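Local coordinates for protein 2-Cys Peroxiredoxin (Plasmodium vivax SaI-1, PDB 2I81) that probably reduces hydrogen peroxide and organic hydroperoxides through a reactive cysteine thiol, as other typical 2-Cys peroxiredoxins do, at residues Leu57-Leu62 against Lys130-Leu135. Residues are numbered along the deposited sequence; the frame is centred on the assembly and turned at random.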
ATOM      1  N   LEU A  57       6.108  39.920  -0.263  1.00 21.05           N
ATOM      2  CA  LEU A  57       4.906  39.350  -0.843  1.00 21.34           C
ATOM      3  C   LEU A  57       3.785  39.509   0.173  1.00 21.26           C
ATOM      4  O   LEU A  57       3.871  38.976   1.284  1.00 21.78           O
ATOM      5  CB  LEU A  57       5.121  37.869  -1.168  1.00 22.61           C
ATOM      6  CG  LEU A  57       4.479  37.247  -2.415  1.00 23.08           C
ATOM      7  CD1 LEU A  57       4.628  35.727  -2.388  1.00 27.40           C
ATOM      8  CD2 LEU A  57       3.016  37.643  -2.605  1.00 29.69           C
ATOM      9  N   TYR A  58       2.743  40.251  -0.194  1.00 19.64           N
ATOM     10  CA  TYR A  58       1.579  40.377   0.678  1.00 19.14           C
ATOM     11  C   TYR A  58       0.306  39.850   0.028  1.00 19.76           C
ATOM     12  O   TYR A  58      -0.004  40.176  -1.119  1.00 20.08           O
ATOM     13  CB  TYR A  58       1.412  41.809   1.218  1.00 18.96           C
ATOM     14  CG  TYR A  58       0.812  42.828   0.271  1.00 18.03           C
ATOM     15  CD1 TYR A  58       1.625  43.611  -0.547  1.00 19.68           C
ATOM     16  CD2 TYR A  58      -0.568  43.037   0.222  1.00 23.29           C
ATOM     17  CE1 TYR A  58       1.077  44.559  -1.406  1.00 21.87           C
ATOM     18  CE2 TYR A  58      -1.125  43.979  -0.637  1.00 20.82           C
ATOM     19  CZ  TYR A  58      -0.297  44.737  -1.446  1.00 23.47           C
ATOM     20  OH  TYR A  58      -0.840  45.672  -2.296  1.00 20.47           O
ATOM     21  N   PHE A  59      -0.409  39.011   0.772  1.00 19.78           N
ATOM     22  CA  PHE A  59      -1.654  38.422   0.301  1.00 19.40           C
ATOM     23  C   PHE A  59      -2.843  39.177   0.883  1.00 20.00           C
ATOM     24  O   PHE A  59      -2.788  39.666   2.013  1.00 18.16           O
ATOM     25  CB  PHE A  59      -1.742  36.945   0.702  1.00 18.64           C
ATOM     26  CG  PHE A  59      -0.665  36.076   0.110  1.00 17.41           C
ATOM     27  CD1 PHE A  59       0.543  35.887   0.777  1.00 14.84           C
ATOM     28  CD2 PHE A  59      -0.868  35.422  -1.103  1.00 14.11           C
ATOM     29  CE1 PHE A  59       1.540  35.076   0.238  1.00 11.73           C
ATOM     30  CE2 PHE A  59       0.123  34.606  -1.650  1.00 18.43           C
ATOM     31  CZ  PHE A  59       1.329  34.434  -0.977  1.00 11.65           C
ATOM     32  N   TYR A  60      -3.911  39.272   0.100  1.00 21.03           N
ATOM     33  CA  TYR A  60      -5.190  39.784   0.580  1.00 21.64           C
ATOM     34  C   TYR A  60      -6.294  38.947  -0.061  1.00 22.14           C
ATOM     35  O   TYR A  60      -6.132  38.490  -1.194  1.00 23.36           O
ATOM     36  CB  TYR A  60      -5.347  41.278   0.264  1.00 21.19           C
ATOM     37  CG  TYR A  60      -5.310  41.626  -1.207  1.00 20.26           C
ATOM     38  CD1 TYR A  60      -4.098  41.806  -1.873  1.00 16.39           C
ATOM     39  CD2 TYR A  60      -6.490  41.794  -1.930  1.00 18.34           C
ATOM     40  CE1 TYR A  60      -4.061  42.129  -3.224  1.00 17.19           C
ATOM     41  CE2 TYR A  60      -6.465  42.120  -3.276  1.00 16.50           C
ATOM     42  CZ  TYR A  60      -5.249  42.285  -3.919  1.00 20.35           C
ATOM     43  OH  TYR A  60      -5.221  42.607  -5.256  1.00 25.08           O
ATOM     44  N   PRO A  61      -7.410  38.767   0.588  1.00 21.81           N
ATOM     45  CA  PRO A  61      -8.437  37.910   0.041  1.00 20.09           C
ATOM     46  C   PRO A  61      -9.011  38.271  -1.323  1.00 20.52           C
ATOM     47  O   PRO A  61      -9.046  37.448  -2.170  1.00 19.30           O
ATOM     48  CB  PRO A  61      -9.483  37.916   1.127  1.00 19.29           C
ATOM     49  CG  PRO A  61      -9.173  38.969   1.945  1.00 20.16           C
ATOM     50  CD  PRO A  61      -7.765  39.184   1.932  1.00 21.54           C
ATOM     51  N   LEU A  62      -9.478  39.481  -1.509  1.00 20.00           N
ATOM     52  CA  LEU A  62     -10.368  39.785  -2.590  1.00 20.00           C
ATOM     53  C   LEU A  62     -10.326  41.203  -3.062  1.00 20.00           C
ATOM     54  O   LEU A  62     -10.320  42.100  -2.301  1.00 24.19           O
ATOM     55  CB  LEU A  62     -11.783  39.390  -2.249  1.00 20.00           C
ATOM     56  CG  LEU A  62     -12.173  37.932  -2.345  1.00 20.00           C
ATOM     57  CD1 LEU A  62     -13.507  37.678  -1.914  1.00 20.00           C
ATOM     58  CD2 LEU A  62     -11.918  37.273  -3.611  1.00 20.00           C
ATOM     59  N   LYS A 130      -1.595  28.262  -1.800  1.00 23.78           N
ATOM     60  CA  LYS A 130      -1.431  26.879  -1.352  1.00 25.80           C
ATOM     61  C   LYS A 130       0.002  26.592  -0.911  1.00 26.50           C
ATOM     62  O   LYS A 130       0.218  25.935   0.112  1.00 26.80           O
ATOM     63  CB  LYS A 130      -1.844  25.892  -2.450  1.00 24.73           C
ATOM     64  CG  LYS A 130      -3.343  25.677  -2.575  1.00 26.47           C
ATOM     65  CD  LYS A 130      -3.674  24.706  -3.698  1.00 27.60           C
ATOM     66  CE  LYS A 130      -5.176  24.613  -3.926  1.00 29.66           C
ATOM     67  NZ  LYS A 130      -5.514  23.663  -5.022  1.00 35.11           N
ATOM     68  N   ASP A 131       0.972  27.084  -1.682  1.00 25.57           N
ATOM     69  CA  ASP A 131       2.385  26.877  -1.366  1.00 25.93           C
ATOM     70  C   ASP A 131       2.831  27.632  -0.112  1.00 25.57           C
ATOM     71  O   ASP A 131       3.670  27.136   0.644  1.00 27.35           O
ATOM     72  CB  ASP A 131       3.281  27.229  -2.561  1.00 26.93           C
ATOM     73  CG  ASP A 131       3.178  26.214  -3.695  1.00 29.69           C
ATOM     74  OD1 ASP A 131       2.823  25.041  -3.438  1.00 33.29           O
ATOM     75  OD2 ASP A 131       3.465  26.591  -4.851  1.00 29.36           O
ATOM     76  N   TYR A 132       2.268  28.819   0.108  1.00 24.89           N
ATOM     77  CA  TYR A 132       2.612  29.632   1.280  1.00 23.81           C
ATOM     78  C   TYR A 132       1.719  29.348   2.489  1.00 25.28           C
ATOM     79  O   TYR A 132       1.798  30.043   3.508  1.00 25.00           O
ATOM     80  CB  TYR A 132       2.616  31.121   0.922  1.00 21.99           C
ATOM     81  CG  TYR A 132       3.877  31.530   0.203  1.00 22.36           C
ATOM     82  CD1 TYR A 132       4.021  31.321  -1.168  1.00 19.41           C
ATOM     83  CD2 TYR A 132       4.943  32.100   0.898  1.00 19.13           C
ATOM     84  CE1 TYR A 132       5.185  31.681  -1.832  1.00 22.62           C
ATOM     85  CE2 TYR A 132       6.113  32.465   0.242  1.00 21.52           C
ATOM     86  CZ  TYR A 132       6.226  32.253  -1.121  1.00 22.89           C
ATOM     87  OH  TYR A 132       7.382  32.613  -1.775  1.00 23.90           O
ATOM     88  N   ASN A 133       0.894  28.309   2.363  1.00 23.91           N
ATOM     89  CA  ASN A 133      -0.043  27.882   3.404  1.00 26.46           C
ATOM     90  C   ASN A 133      -0.882  29.037   3.961  1.00 25.69           C
ATOM     91  O   ASN A 133      -0.970  29.230   5.176  1.00 25.61           O
ATOM     92  CB  ASN A 133       0.686  27.125   4.529  1.00 27.26           C
ATOM     93  CG  ASN A 133       1.511  25.953   4.015  1.00 35.45           C
ATOM     94  OD1 ASN A 133       2.741  25.990   4.045  1.00 39.49           O
ATOM     95  ND2 ASN A 133       0.836  24.911   3.539  1.00 35.10           N
ATOM     96  N   VAL A 134      -1.484  29.806   3.056  1.00 24.89           N
ATOM     97  CA  VAL A 134      -2.359  30.915   3.448  1.00 24.58           C
ATOM     98  C   VAL A 134      -3.741  30.862   2.785  1.00 24.25           C
ATOM     99  O   VAL A 134      -4.547  31.782   2.948  1.00 24.67           O
ATOM    100  CB  VAL A 134      -1.693  32.311   3.229  1.00 23.99           C
ATOM    101  CG1 VAL A 134      -0.524  32.506   4.190  1.00 22.54           C
ATOM    102  CG2 VAL A 134      -1.251  32.497   1.776  1.00 22.66           C
ATOM    103  N   LEU A 135      -4.014  29.780   2.055  1.00 23.53           N
ATOM    104  CA  LEU A 135      -5.322  29.584   1.435  1.00 25.67           C
ATOM    105  C   LEU A 135      -6.353  29.239   2.505  1.00 27.14           C
ATOM    106  O   LEU A 135      -6.180  28.285   3.269  1.00 28.04           O
ATOM    107  CB  LEU A 135      -5.277  28.480   0.370  1.00 23.65           C
ATOM    108  CG  LEU A 135      -6.029  28.662  -0.960  1.00 28.76           C
ATOM    109  CD1 LEU A 135      -6.388  27.310  -1.549  1.00 28.02           C
ATOM    110  CD2 LEU A 135      -7.274  29.538  -0.862  1.00 25.21           C
TER
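The ring of F59 takes V134 on one face: methyl CG2 of V134 lies 3.9 Å from the ring centroid and only 7° off the normal, a CH-pi contact over the middle of the ring. Beta-branched valine offers this methyl from close to the backbone. On the opposite face, nearer the rim, sits CD2 of L57, so the phenyl is sandwiched between two aliphatic groups, which limits how far it can tilt. Its far end reaches Y132, where CZ of F59 comes to 4.0 Å from CB of Y132. Phenylalanine thus serves three neighbours with no polar atom to satisfy. The two rings meet obliquely, planes at 49° and centroids 5.8 Å apart. L57 forks between the aromatics: while CD2 lies over F59, CD1 rests above one face of Y132, 4.0 Å from CZ of that tyrosine. A branched leucine suits this place because its two methyls can serve two rings at once. F59 already starts toward 130-135, and with CG anti to the carbonyl carbon (chi1 -62°) its ring lies between L57 and V134.

Strand 54-59 is a central strand of the thioredoxin-like fold of peroxiredoxins, flanked by strands 87-93 and 140-148. L57 and F59 project from one face of the sheet, whereas Y58 turns to the other and packs on helix 67-77. Across from them, helix 127-131 ends in a Schellman motif: N133, with positive phi, is the C-prime residue, and V134 N bonds back to S129 O. Asparagine tolerates such a backbone better than most residues, and the turn sets V134 beside Y132, both facing the strand.

Tyrosine gives Y132 an apolar ring for this buried layer and a hydroxyl that makes a weak hydrogen bond to P28 O. Y22 meets the same ring edge-to-face and hydrogen-bonds through its OH to Y132 O.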